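Local coordinates for protein toll-like receptor 13 (Mus musculus, PDB 4Z0C) that recognises bacterial 23S ribosomal RNA as an innate immune receptor and signals through MYD88 and TRAF6 to activate NF-kappa-B, at residues T38-P52 / L61-D75. Sequence-based numbering, arbitrary orientation.
Sequences THLNLTHNEIQVLPP and LVDLRLEWNSIWKID. With NAG (2-acetamido-2-deoxy-beta-D-glucopyranose), chain E; NAG (2-acetamido-2-deoxy-beta-D-glucopyranose), chain L; NAG (2-acetamido-2-deoxy-beta-D-glucopyranose), chain B; nucleotides of chain C.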
# COMPACT_ATOMS: atom_id res chain seq x y z
N THR A 38 -18.32 -36.98 -3.37
CA THR A 38 -17.25 -37.68 -2.68
C THR A 38 -16.62 -36.88 -1.56
O THR A 38 -16.22 -37.45 -0.55
CB THR A 38 -16.17 -38.22 -3.64
OG1 THR A 38 -15.46 -37.15 -4.24
CG2 THR A 38 -16.84 -39.06 -4.74
N HIS A 39 -16.53 -35.56 -1.72
CA HIS A 39 -15.98 -34.68 -0.67
C HIS A 39 -17.01 -33.65 -0.22
O HIS A 39 -17.57 -32.90 -1.04
CB HIS A 39 -14.74 -33.93 -1.15
CG HIS A 39 -13.59 -34.82 -1.51
ND1 HIS A 39 -13.63 -35.71 -2.56
CD2 HIS A 39 -12.35 -34.94 -0.97
CE1 HIS A 39 -12.47 -36.34 -2.65
NE2 HIS A 39 -11.69 -35.91 -1.68
N LEU A 40 -17.26 -33.61 1.08
CA LEU A 40 -18.25 -32.70 1.63
C LEU A 40 -17.61 -31.92 2.76
O LEU A 40 -17.14 -32.52 3.71
CB LEU A 40 -19.45 -33.47 2.16
CG LEU A 40 -20.56 -32.66 2.85
CD1 LEU A 40 -21.15 -31.58 1.91
CD2 LEU A 40 -21.65 -33.59 3.37
N ASN A 41 -17.58 -30.59 2.65
CA ASN A 41 -16.94 -29.76 3.68
C ASN A 41 -17.95 -28.85 4.37
O ASN A 41 -18.45 -27.90 3.78
CB ASN A 41 -15.77 -28.94 3.09
CG ASN A 41 -14.91 -28.28 4.17
OD1 ASN A 41 -15.38 -28.13 5.30
ND2 ASN A 41 -13.65 -27.91 3.86
N LEU A 42 -18.24 -29.13 5.64
CA LEU A 42 -19.21 -28.32 6.38
C LEU A 42 -18.55 -27.52 7.51
O LEU A 42 -19.19 -27.21 8.52
CB LEU A 42 -20.34 -29.19 6.94
CG LEU A 42 -21.35 -29.72 5.92
CD1 LEU A 42 -21.72 -31.18 6.16
CD2 LEU A 42 -22.59 -28.86 5.96
N THR A 43 -17.30 -27.15 7.30
CA THR A 43 -16.54 -26.34 8.27
C THR A 43 -17.19 -24.99 8.53
O THR A 43 -17.75 -24.38 7.61
CB THR A 43 -15.11 -26.11 7.75
OG1 THR A 43 -14.52 -27.38 7.47
CG2 THR A 43 -14.26 -25.33 8.77
N HIS A 44 -17.15 -24.55 9.78
CA HIS A 44 -17.55 -23.20 10.18
C HIS A 44 -19.06 -23.00 10.10
O HIS A 44 -19.56 -22.18 9.34
CB HIS A 44 -16.74 -22.15 9.38
CG HIS A 44 -16.76 -20.77 9.97
ND1 HIS A 44 -17.52 -20.42 11.06
CD2 HIS A 44 -16.08 -19.65 9.62
CE1 HIS A 44 -17.33 -19.14 11.35
NE2 HIS A 44 -16.45 -18.66 10.50
N ASN A 45 -19.79 -23.78 10.91
CA ASN A 45 -21.24 -23.65 11.03
C ASN A 45 -21.66 -23.86 12.49
O ASN A 45 -20.81 -23.87 13.36
CB ASN A 45 -21.96 -24.63 10.08
CG ASN A 45 -21.83 -24.22 8.62
OD1 ASN A 45 -22.50 -23.29 8.16
ND2 ASN A 45 -20.95 -24.91 7.89
N GLU A 46 -22.95 -24.07 12.77
CA GLU A 46 -23.41 -24.17 14.16
C GLU A 46 -24.16 -25.49 14.40
O GLU A 46 -25.09 -25.54 15.22
CB GLU A 46 -24.30 -22.97 14.52
CG GLU A 46 -23.92 -21.67 13.81
CD GLU A 46 -24.94 -20.56 14.01
OE1 GLU A 46 -25.76 -20.66 14.95
OE2 GLU A 46 -24.94 -19.58 13.22
N ILE A 47 -23.74 -26.54 13.70
CA ILE A 47 -24.29 -27.88 13.88
C ILE A 47 -24.04 -28.41 15.30
O ILE A 47 -22.93 -28.33 15.81
CB ILE A 47 -23.66 -28.86 12.87
CG1 ILE A 47 -23.95 -28.40 11.43
CG2 ILE A 47 -24.14 -30.29 13.12
CD1 ILE A 47 -23.02 -28.97 10.39
N GLN A 48 -25.09 -28.95 15.92
CA GLN A 48 -25.02 -29.36 17.32
C GLN A 48 -25.19 -30.87 17.51
O GLN A 48 -24.51 -31.47 18.33
CB GLN A 48 -26.05 -28.61 18.18
CG GLN A 48 -25.64 -27.20 18.53
CD GLN A 48 -26.42 -26.62 19.70
OE1 GLN A 48 -27.52 -27.05 20.01
NE2 GLN A 48 -25.85 -25.61 20.35
N VAL A 49 -26.07 -31.50 16.74
CA VAL A 49 -26.25 -32.94 16.89
C VAL A 49 -26.14 -33.67 15.56
O VAL A 49 -26.47 -33.13 14.50
CB VAL A 49 -27.60 -33.32 17.58
CG1 VAL A 49 -27.83 -32.49 18.83
CG2 VAL A 49 -28.76 -33.18 16.63
N LEU A 50 -25.62 -34.89 15.62
CA LEU A 50 -25.54 -35.76 14.46
C LEU A 50 -26.48 -36.93 14.69
O LEU A 50 -26.12 -37.89 15.39
CB LEU A 50 -24.11 -36.27 14.25
CG LEU A 50 -23.24 -35.56 13.22
CD1 LEU A 50 -23.05 -34.11 13.59
CD2 LEU A 50 -21.90 -36.25 13.02
N PRO A 51 -27.69 -36.86 14.11
CA PRO A 51 -28.75 -37.88 14.20
C PRO A 51 -28.32 -39.21 13.58
O PRO A 51 -27.33 -39.25 12.84
CB PRO A 51 -29.91 -37.27 13.41
CG PRO A 51 -29.30 -36.17 12.56
CD PRO A 51 -28.14 -35.66 13.36
N PRO A 52 -29.05 -40.30 13.91
CA PRO A 52 -28.81 -41.71 13.54
C PRO A 52 -28.61 -42.08 12.06
O PRO A 52 -28.01 -43.11 11.82
CB PRO A 52 -30.05 -42.41 14.08
CG PRO A 52 -30.40 -41.64 15.28
CD PRO A 52 -30.08 -40.21 14.96
N LEU A 61 -19.44 -40.71 -0.05
CA LEU A 61 -18.51 -39.78 0.61
C LEU A 61 -17.18 -40.44 0.93
O LEU A 61 -17.12 -41.57 1.43
CB LEU A 61 -19.10 -39.21 1.90
CG LEU A 61 -20.30 -38.29 1.85
CD1 LEU A 61 -20.69 -37.88 3.26
CD2 LEU A 61 -20.02 -37.09 0.96
N VAL A 62 -16.10 -39.71 0.67
CA VAL A 62 -14.77 -40.20 0.97
C VAL A 62 -14.15 -39.31 2.04
O VAL A 62 -13.42 -39.79 2.90
CB VAL A 62 -13.88 -40.18 -0.29
CG1 VAL A 62 -12.45 -40.45 0.07
CG2 VAL A 62 -14.36 -41.23 -1.28
N ASP A 63 -14.48 -38.03 1.99
CA ASP A 63 -13.87 -37.01 2.82
C ASP A 63 -14.98 -36.17 3.45
O ASP A 63 -15.69 -35.47 2.76
CB ASP A 63 -12.97 -36.15 1.93
CG ASP A 63 -12.10 -35.15 2.69
OD1 ASP A 63 -12.61 -34.44 3.59
OD2 ASP A 63 -10.90 -35.06 2.36
N LEU A 64 -15.11 -36.21 4.76
CA LEU A 64 -16.15 -35.44 5.43
C LEU A 64 -15.49 -34.55 6.47
O LEU A 64 -14.78 -35.05 7.35
CB LEU A 64 -17.15 -36.35 6.12
CG LEU A 64 -18.28 -35.66 6.88
CD1 LEU A 64 -19.10 -34.80 5.92
CD2 LEU A 64 -19.18 -36.71 7.54
N ARG A 65 -15.72 -33.25 6.38
CA ARG A 65 -15.13 -32.31 7.33
C ARG A 65 -16.20 -31.50 8.04
O ARG A 65 -16.96 -30.76 7.41
CB ARG A 65 -14.14 -31.38 6.64
CG ARG A 65 -12.96 -32.10 6.04
CD ARG A 65 -12.05 -31.15 5.25
NE ARG A 65 -11.14 -31.94 4.41
CZ ARG A 65 -9.96 -31.52 3.97
NH1 ARG A 65 -9.50 -30.29 4.25
NH2 ARG A 65 -9.23 -32.35 3.23
N LEU A 66 -16.25 -31.66 9.35
CA LEU A 66 -17.22 -31.00 10.20
C LEU A 66 -16.50 -30.12 11.18
O LEU A 66 -17.01 -29.89 12.28
CB LEU A 66 -18.04 -32.03 10.95
CG LEU A 66 -19.07 -32.80 10.11
CD1 LEU A 66 -19.43 -34.15 10.74
CD2 LEU A 66 -20.32 -31.96 10.00
N GLU A 67 -15.33 -29.63 10.77
CA GLU A 67 -14.48 -28.79 11.62
C GLU A 67 -15.18 -27.51 12.05
O GLU A 67 -15.93 -26.92 11.27
CB GLU A 67 -13.16 -28.46 10.91
CG GLU A 67 -12.21 -27.56 11.71
CD GLU A 67 -10.76 -27.62 11.23
OE1 GLU A 67 -10.46 -28.26 10.20
OE2 GLU A 67 -9.90 -27.02 11.90
N TRP A 68 -14.95 -27.08 13.29
CA TRP A 68 -15.46 -25.79 13.77
C TRP A 68 -16.99 -25.74 13.73
O TRP A 68 -17.57 -24.96 12.97
CB TRP A 68 -14.85 -24.64 12.97
CG TRP A 68 -15.03 -23.27 13.58
CD1 TRP A 68 -15.66 -22.97 14.75
CD2 TRP A 68 -14.57 -22.03 13.03
NE1 TRP A 68 -15.62 -21.61 14.97
CE2 TRP A 68 -14.95 -21.01 13.93
CE3 TRP A 68 -13.86 -21.69 11.87
CZ2 TRP A 68 -14.66 -19.68 13.70
CZ3 TRP A 68 -13.57 -20.35 11.65
CH2 TRP A 68 -13.97 -19.36 12.56
N ASN A 69 -17.63 -26.61 14.50
CA ASN A 69 -19.07 -26.54 14.69
C ASN A 69 -19.36 -26.58 16.19
O ASN A 69 -18.49 -26.22 16.97
CB ASN A 69 -19.80 -27.64 13.92
CG ASN A 69 -20.12 -27.22 12.49
OD1 ASN A 69 -21.16 -26.62 12.24
ND2 ASN A 69 -19.25 -27.57 11.54
N SER A 70 -20.56 -26.97 16.60
CA SER A 70 -20.84 -27.06 18.04
C SER A 70 -21.31 -28.44 18.42
O SER A 70 -22.08 -28.62 19.36
CB SER A 70 -21.86 -26.01 18.48
OG SER A 70 -21.42 -24.70 18.15
N ILE A 71 -20.83 -29.43 17.67
CA ILE A 71 -21.23 -30.81 17.85
C ILE A 71 -20.84 -31.36 19.21
O ILE A 71 -19.66 -31.43 19.55
CB ILE A 71 -20.63 -31.69 16.76
CG1 ILE A 71 -21.19 -31.28 15.40
CG2 ILE A 71 -20.90 -33.15 17.08
CD1 ILE A 71 -20.39 -31.77 14.20
N TRP A 72 -21.84 -31.76 19.98
CA TRP A 72 -21.59 -32.34 21.29
C TRP A 72 -22.28 -33.69 21.42
O TRP A 72 -22.12 -34.39 22.43
CB TRP A 72 -22.09 -31.40 22.39
CG TRP A 72 -23.56 -31.22 22.38
CD1 TRP A 72 -24.27 -30.31 21.67
CD2 TRP A 72 -24.52 -31.98 23.13
NE1 TRP A 72 -25.61 -30.45 21.92
CE2 TRP A 72 -25.79 -31.46 22.82
CE3 TRP A 72 -24.43 -33.03 24.04
CZ2 TRP A 72 -26.96 -31.97 23.38
CZ3 TRP A 72 -25.59 -33.54 24.59
CH2 TRP A 72 -26.84 -33.01 24.26
N LYS A 73 -23.03 -34.06 20.39
CA LYS A 73 -23.85 -35.26 20.46
C LYS A 73 -23.90 -35.96 19.11
O LYS A 73 -24.47 -35.44 18.15
CB LYS A 73 -25.26 -34.91 20.92
CG LYS A 73 -26.22 -36.07 21.07
CD LYS A 73 -27.47 -35.59 21.78
CE LYS A 73 -28.56 -36.64 21.83
NZ LYS A 73 -29.19 -36.80 20.50
N ILE A 74 -23.29 -37.13 19.04
CA ILE A 74 -23.26 -37.92 17.81
C ILE A 74 -23.96 -39.23 18.11
O ILE A 74 -23.39 -40.10 18.81
CB ILE A 74 -21.81 -38.21 17.36
CG1 ILE A 74 -20.95 -36.94 17.43
CG2 ILE A 74 -21.79 -38.86 15.97
CD1 ILE A 74 -19.66 -37.01 16.62
N ASP A 75 -25.18 -39.38 17.59
CA ASP A 75 -25.97 -40.56 17.89
C ASP A 75 -25.36 -41.81 17.29
O ASP A 75 -24.74 -41.76 16.23
CB ASP A 75 -27.40 -40.42 17.35
CG ASP A 75 -28.17 -39.30 18.01
OD1 ASP A 75 -27.89 -39.00 19.19
OD2 ASP A 75 -29.09 -38.76 17.35
C1 NAG E . -13.19 -27.91 2.50
C2 NAG E . -11.93 -27.00 2.52
C3 NAG E . -11.13 -27.16 1.24
C4 NAG E . -10.78 -28.63 1.03
C5 NAG E . -12.12 -29.33 0.91
C6 NAG E . -11.96 -30.80 0.53
C7 NAG E . -12.32 -24.95 3.77
C8 NAG E . -12.55 -23.45 3.69
N2 NAG E . -12.22 -25.59 2.61
O3 NAG E . -9.98 -26.35 1.27
O4 NAG E . -10.01 -28.82 -0.13
O5 NAG E . -12.78 -29.22 2.16
O6 NAG E . -13.16 -31.50 0.81
O7 NAG E . -12.28 -25.54 4.84
C1 NAG L . -22.02 -39.71 24.74
C2 NAG L . -22.30 -38.34 24.12
C3 NAG L . -22.56 -37.25 25.15
C4 NAG L . -23.47 -37.72 26.28
C5 NAG L . -23.07 -39.11 26.77
C6 NAG L . -24.05 -39.66 27.82
C7 NAG L . -21.35 -37.72 21.96
C8 NAG L . -20.36 -36.80 21.32
N2 NAG L . -21.20 -37.93 23.26
O3 NAG L . -23.15 -36.15 24.50
O4 NAG L . -23.37 -36.80 27.35
O5 NAG L . -23.01 -40.02 25.69
O6 NAG L . -25.23 -40.14 27.21
O7 NAG L . -22.24 -38.24 21.29
C1 NAG B . -8.56 -28.68 -0.25
C2 NAG B . -7.93 -29.66 -1.22
C3 NAG B . -6.46 -29.31 -1.48
C4 NAG B . -6.29 -27.84 -1.91
C5 NAG B . -6.95 -26.96 -0.85
C6 NAG B . -7.00 -25.51 -1.26
C7 NAG B . -8.97 -31.91 -1.22
C8 NAG B . -9.08 -33.24 -0.50
N2 NAG B . -8.10 -31.02 -0.71
O3 NAG B . -5.98 -30.16 -2.49
O4 NAG B . -4.94 -27.45 -2.19
O5 NAG B . -8.31 -27.33 -0.61
O6 NAG B . -7.79 -24.86 -0.28
O7 NAG B . -9.67 -31.68 -2.22
P C C 12 -9.74 -14.66 14.74
OP1 C C 12 -9.31 -13.39 14.10
OP2 C C 12 -8.66 -15.51 15.25
O5' C C 12 -10.85 -14.27 15.82
C5' C C 12 -10.65 -14.47 17.18
C4' C C 12 -11.84 -15.10 17.83
O4' C C 12 -12.60 -15.88 16.87
C3' C C 12 -11.46 -16.09 18.93
O3' C C 12 -11.28 -15.41 20.16
C2' C C 12 -12.61 -17.09 18.93
O2' C C 12 -13.69 -16.61 19.72
C1' C C 12 -13.04 -17.09 17.45
N1 C C 12 -12.48 -18.22 16.66
C2 C C 12 -12.69 -19.57 16.98
O2 C C 12 -13.34 -19.87 17.99
N3 C C 12 -12.16 -20.53 16.18
C4 C C 12 -11.46 -20.20 15.10
N4 C C 12 -10.96 -21.17 14.32
C5 C C 12 -11.25 -18.84 14.73
C6 C C 12 -11.78 -17.91 15.53
O HOH W 1 -14.47 -32.19 3.10
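His44 lies flat on Trp68 where two consecutive leucine-rich repeats, LRR 1 and LRR 2, run side by side in the ectodomain solenoid. The His44 and Trp68 six-membered ring centroids are 3.6 Å apart, planes 13° from parallel. With matching left-handed backbone conformations, CG anti to the backbone N in both (chi1 -163° and -165°) sends the two rings out side by side. C12 of the bound RNA (chain C) covers the opposite face of Trp68, C12 C5 3.5 Å from Trp68 CH2, so the indole lies between the His44 ring and the base. Behind these rings, Asn69 ND2 donates to Leu42 O at 3.0 Å; Asn45 ND2 reaches the same oxygen from the other face of its carbonyl plane. The Asn45 side chain also bonds the Cys18 carbonyl (through ND2) and the Lys21 and Ile23 amides (through OD1). Parallel strands 39-41 and 63-65 pair through Leu40 N to Asp63 O (3.0 Å), while Leu40, Leu42, Ile47 and Leu50 pack inward against Leu64, Leu66 and Ile71, with helix 26-30 alongside. On the other strand face Asn41 carries an N-linked glycan, whose first sugar covers one face of the Arg65 guanidinium. Arg65 grips the Asp63 carboxylate side-on in a salt bridge, NE to OD1 at 3.0 Å and NH2 to OD2.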